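Long-range contact in nucleotidyl transferase AbiEii/AbiGii toxin family protein (Mycobacterium tuberculosis, PDB 6Y56), which is a nucleotidyltransferase toxin of a toxin-antitoxin system, probably blocking growth by modifying and so inactivating tRNA acceptor stems: residues V204-D213 against W273-V284. Residues are numbered along the deposited sequence; the frame is centred on the assembly and turned at random.
Sequences VLKVWGDVVD and WAACDERHRREV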
loop_
_atom_site.group_PDB
_atom_site.type_symbol
_atom_site.label_atom_id
_atom_site.label_comp_id
_atom_site.label_asym_id
_atom_site.label_seq_id
_atom_site.Cartn_x
_atom_site.Cartn_y
_atom_site.Cartn_z
ATOM N N VAL A 204 15.468 7.100 -3.716
ATOM C CA VAL A 204 16.619 6.657 -4.497
ATOM C C VAL A 204 17.042 5.255 -4.085
ATOM O O VAL A 204 17.347 4.409 -4.933
ATOM C CB VAL A 204 17.777 7.665 -4.374
ATOM C CG1 VAL A 204 19.042 7.129 -5.060
ATOM C CG2 VAL A 204 17.365 8.992 -4.966
ATOM N N LEU A 205 17.082 4.987 -2.774
ATOM C CA LEU A 205 17.515 3.676 -2.294
ATOM C C LEU A 205 16.514 2.591 -2.668
ATOM O O LEU A 205 16.912 1.461 -2.985
ATOM C CB LEU A 205 17.737 3.709 -0.779
ATOM C CG LEU A 205 18.811 4.690 -0.306
ATOM C CD1 LEU A 205 18.860 4.781 1.209
ATOM C CD2 LEU A 205 20.192 4.337 -0.840
ATOM N N LYS A 206 15.218 2.911 -2.663
ATOM C CA LYS A 206 14.218 1.921 -3.055
ATOM C C LYS A 206 14.335 1.599 -4.536
ATOM O O LYS A 206 14.287 0.425 -4.924
ATOM C CB LYS A 206 12.809 2.432 -2.763
ATOM C CG LYS A 206 12.465 2.546 -1.286
ATOM C CD LYS A 206 12.061 1.222 -0.655
ATOM C CE LYS A 206 11.716 1.424 0.816
ATOM N NZ LYS A 206 11.186 0.170 1.408
ATOM N N VAL A 207 14.488 2.627 -5.377
ATOM C CA VAL A 207 14.632 2.388 -6.810
ATOM C C VAL A 207 15.895 1.588 -7.100
ATOM O O VAL A 207 15.894 0.687 -7.953
ATOM C CB VAL A 207 14.600 3.713 -7.593
ATOM C CG1 VAL A 207 14.929 3.440 -9.064
ATOM C CG2 VAL A 207 13.236 4.382 -7.465
ATOM N N TRP A 208 16.988 1.885 -6.394
ATOM C CA TRP A 208 18.210 1.107 -6.595
ATOM C C TRP A 208 17.938 -0.378 -6.398
ATOM O O TRP A 208 18.310 -1.210 -7.231
ATOM C CB TRP A 208 19.298 1.584 -5.628
ATOM C CG TRP A 208 20.677 1.015 -5.924
ATOM C CD1 TRP A 208 21.687 1.631 -6.597
ATOM C CD2 TRP A 208 21.179 -0.278 -5.546
ATOM N NE1 TRP A 208 22.790 0.802 -6.676
ATOM C CE2 TRP A 208 22.500 -0.372 -6.034
ATOM C CE3 TRP A 208 20.639 -1.363 -4.842
ATOM C CZ2 TRP A 208 23.285 -1.509 -5.838
ATOM C CZ3 TRP A 208 21.425 -2.494 -4.653
ATOM C CH2 TRP A 208 22.730 -2.553 -5.153
ATOM N N GLY A 209 17.270 -0.738 -5.308
ATOM C CA GLY A 209 16.957 -2.140 -5.090
ATOM C C GLY A 209 15.977 -2.695 -6.110
ATOM O O GLY A 209 16.123 -3.833 -6.566
ATOM N N ASP A 210 14.978 -1.900 -6.496
ATOM C CA ASP A 210 13.997 -2.341 -7.481
ATOM C C ASP A 210 14.662 -2.694 -8.803
ATOM O O ASP A 210 14.339 -3.726 -9.414
ATOM C CB ASP A 210 12.976 -1.232 -7.725
ATOM C CG ASP A 210 12.042 -1.001 -6.546
ATOM O OD1 ASP A 210 11.991 -1.842 -5.625
ATOM O OD2 ASP A 210 11.352 0.043 -6.569
ATOM N N VAL A 211 15.594 -1.855 -9.254
ATOM C CA VAL A 211 16.278 -2.061 -10.527
ATOM C C VAL A 211 17.340 -3.146 -10.402
ATOM O O VAL A 211 17.366 -4.099 -11.186
ATOM C CB VAL A 211 16.881 -0.731 -11.020
ATOM C CG1 VAL A 211 17.769 -0.953 -12.255
ATOM C CG2 VAL A 211 15.779 0.263 -11.338
ATOM N N VAL A 212 18.265 -2.997 -9.446
ATOM C CA VAL A 212 19.436 -3.870 -9.387
ATOM C C VAL A 212 19.049 -5.269 -8.944
ATOM O O VAL A 212 19.502 -6.269 -9.519
ATOM C CB VAL A 212 20.518 -3.267 -8.474
ATOM C CG1 VAL A 212 21.670 -4.258 -8.280
ATOM C CG2 VAL A 212 21.023 -1.958 -9.045
ATOM N N ASP A 213 18.227 -5.369 -7.910
ATOM C CA ASP A 213 17.909 -6.679 -7.361
ATOM C C ASP A 213 16.621 -7.271 -7.909
ATOM O O ASP A 213 16.581 -8.469 -8.210
ATOM C CB ASP A 213 17.883 -6.643 -5.831
ATOM C CG ASP A 213 19.282 -6.496 -5.236
ATOM O OD1 ASP A 213 20.254 -6.994 -5.855
ATOM O OD2 ASP A 213 19.406 -5.877 -4.163
ATOM N N TRP A 273 24.144 7.079 -6.909
ATOM C CA TRP A 273 23.377 5.851 -6.740
ATOM C C TRP A 273 22.297 5.716 -7.795
ATOM O O TRP A 273 21.911 4.589 -8.134
ATOM C CB TRP A 273 22.788 5.795 -5.336
ATOM C CG TRP A 273 23.851 5.793 -4.294
ATOM C CD1 TRP A 273 25.118 5.314 -4.422
ATOM C CD2 TRP A 273 23.744 6.312 -2.969
ATOM N NE1 TRP A 273 25.819 5.504 -3.249
ATOM C CE2 TRP A 273 24.995 6.127 -2.345
ATOM C CE3 TRP A 273 22.715 6.936 -2.253
ATOM C CZ2 TRP A 273 25.236 6.523 -1.028
ATOM C CZ3 TRP A 273 22.956 7.333 -0.949
ATOM C CH2 TRP A 273 24.209 7.120 -0.351
ATOM N N ALA A 274 21.815 6.842 -8.331
ATOM C CA ALA A 274 20.790 6.841 -9.369
ATOM C C ALA A 274 21.211 6.055 -10.606
ATOM O O ALA A 274 20.354 5.706 -11.424
ATOM C CB ALA A 274 20.417 8.282 -9.740
ATOM N N ALA A 275 22.503 5.777 -10.768
ATOM C CA ALA A 275 22.946 4.926 -11.862
ATOM C C ALA A 275 22.412 3.498 -11.760
ATOM O O ALA A 275 22.408 2.777 -12.762
ATOM C CB ALA A 275 24.475 4.922 -11.906
ATOM N N CYS A 276 21.963 3.069 -10.582
ATOM C CA CYS A 276 21.497 1.694 -10.377
ATOM C C CYS A 276 22.563 0.684 -10.807
ATOM O O CYS A 276 22.321 -0.230 -11.604
ATOM C CB CYS A 276 20.142 1.434 -11.042
ATOM S SG CYS A 276 18.835 2.528 -10.457
ATOM N N ASP A 277 23.757 0.862 -10.252
ATOM C CA ASP A 277 24.933 0.069 -10.576
ATOM C C ASP A 277 25.260 -0.825 -9.387
ATOM O O ASP A 277 25.352 -0.346 -8.251
ATOM C CB ASP A 277 26.114 0.999 -10.870
ATOM C CG ASP A 277 27.283 0.286 -11.530
ATOM O OD1 ASP A 277 27.565 -0.882 -11.187
ATOM O OD2 ASP A 277 27.927 0.915 -12.397
ATOM N N GLU A 278 25.440 -2.121 -9.658
ATOM C CA GLU A 278 25.778 -3.087 -8.619
ATOM C C GLU A 278 27.011 -2.675 -7.823
ATOM O O GLU A 278 27.122 -3.007 -6.638
ATOM C CB GLU A 278 25.985 -4.460 -9.268
ATOM C CG GLU A 278 26.768 -5.456 -8.436
ATOM C CD GLU A 278 25.945 -6.013 -7.299
ATOM O OE1 GLU A 278 24.715 -6.145 -7.477
ATOM O OE2 GLU A 278 26.521 -6.298 -6.224
ATOM N N ARG A 279 27.935 -1.934 -8.437
ATOM C CA ARG A 279 29.171 -1.585 -7.748
ATOM C C ARG A 279 28.935 -0.714 -6.523
ATOM O O ARG A 279 29.825 -0.614 -5.673
ATOM C CB ARG A 279 30.152 -0.888 -8.689
ATOM C CG ARG A 279 29.694 0.472 -9.185
ATOM C CD ARG A 279 30.611 0.975 -10.292
ATOM N NE ARG A 279 31.031 2.354 -10.066
ATOM C CZ ARG A 279 30.488 3.406 -10.672
ATOM N NH1 ARG A 279 29.510 3.230 -11.548
ATOM N NH2 ARG A 279 30.926 4.632 -10.405
ATOM N N HIS A 280 27.768 -0.084 -6.411
ATOM C CA HIS A 280 27.459 0.767 -5.273
ATOM C C HIS A 280 26.724 0.041 -4.157
ATOM O O HIS A 280 26.261 0.702 -3.220
ATOM C CB HIS A 280 26.677 2.010 -5.720
ATOM C CG HIS A 280 27.411 2.865 -6.703
ATOM N ND1 HIS A 280 26.857 3.260 -7.900
ATOM C CD2 HIS A 280 28.658 3.392 -6.671
ATOM C CE1 HIS A 280 27.729 4.001 -8.564
ATOM N NE2 HIS A 280 28.829 4.096 -7.839
ATOM N N ARG A 281 26.643 -1.296 -4.207
ATOM C CA ARG A 281 25.838 -2.034 -3.237
ATOM C C ARG A 281 26.234 -1.714 -1.801
ATOM O O ARG A 281 25.371 -1.496 -0.947
ATOM C CB ARG A 281 25.935 -3.537 -3.474
ATOM C CG ARG A 281 25.106 -4.325 -2.466
ATOM C CD ARG A 281 25.058 -5.814 -2.781
ATOM N NE ARG A 281 24.579 -6.084 -4.132
ATOM C CZ ARG A 281 23.301 -6.221 -4.462
ATOM N NH1 ARG A 281 22.358 -6.109 -3.541
ATOM N NH2 ARG A 281 22.967 -6.469 -5.723
ATOM N N ARG A 282 27.538 -1.704 -1.512
ATOM C CA ARG A 282 27.987 -1.441 -0.146
ATOM C C ARG A 282 27.617 -0.032 0.306
ATOM O O ARG A 282 27.216 0.172 1.458
ATOM C CB ARG A 282 29.495 -1.668 -0.039
ATOM C CG ARG A 282 30.053 -1.482 1.363
ATOM C CD ARG A 282 29.468 -2.493 2.329
ATOM N NE ARG A 282 28.429 -1.911 3.170
ATOM C CZ ARG A 282 27.635 -2.615 3.971
ATOM N NH1 ARG A 282 27.763 -3.934 4.036
ATOM N NH2 ARG A 282 26.714 -2.004 4.707
ATOM N N GLU A 283 27.748 0.951 -0.584
ATOM C CA GLU A 283 27.345 2.314 -0.240
ATOM C C GLU A 283 25.849 2.388 0.045
ATOM O O GLU A 283 25.416 3.082 0.974
ATOM C CB GLU A 283 27.697 3.268 -1.376
ATOM C CG GLU A 283 29.185 3.314 -1.695
ATOM C CD GLU A 283 29.525 4.261 -2.825
ATOM O OE1 GLU A 283 28.647 5.016 -3.282
ATOM O OE2 GLU A 283 30.699 4.252 -3.257
ATOM N N VAL A 284 25.046 1.680 -0.752
ATOM C CA VAL A 284 23.600 1.670 -0.557
ATOM C C VAL A 284 23.241 0.966 0.748
ATOM O O VAL A 284 22.391 1.443 1.512
ATOM C CB VAL A 284 22.920 1.048 -1.794
ATOM C CG1 VAL A 284 21.455 0.718 -1.523
ATOM C CG2 VAL A 284 23.052 1.984 -3.000
HETATM O O HOH W 1 24.226 2.758 -8.320
#
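W208 reaches from its helix into the bend formed by W273-V284, its indole clamped between two valines. V284 sets CG2 squarely over the five-membered ring, 3.7 Å from its centroid, a CH-pi contact; the opposite face is covered by CG2 of V212, one helical turn on in W208's own helix. With CG anti to the backbone N (chi1 -170°), the indole stretches out to the link between helix 268-273 and helix 281-292. Tryptophan suits this place because its broad faces pack against aliphatic groups while its NH serves the loop: W208 NE1 donates to a bound water at 2.9 Å and makes a weak, bent bond to D277 O. The same water donates to W273 O, accepts from D277 N and lies in the ring plane of H280, 2.7 Å from ND1, tying the loop's polar atoms to the indole.

At the far rim of the indole, R281 turns its guanidinium nearly upright, the planes 78° apart, with W208 CH2 under the centre of one guanidinium face. Its NH1 and NH2 grip D213 end-on, using the syn lone pairs of both oxygens; NH2 to OD1 is 2.8 Å, and the two flat groups are almost coplanar. E278 takes NE through OE2 at 2.9 Å, so carboxylates on two edges hold the guanidinium's rotation and probably balance its charge.

C276, at positive phi after the helix, lays its small apolar CB and SG against the branched V211, with CB 3.6 Å from V211 CG1. At the other end L205 CD2 touches both W273 CE3 and V284 CG1. The contact thus fastens the last turns of helix 196-212 to this link, while helix 163-174 packs against K206, V207 and D210.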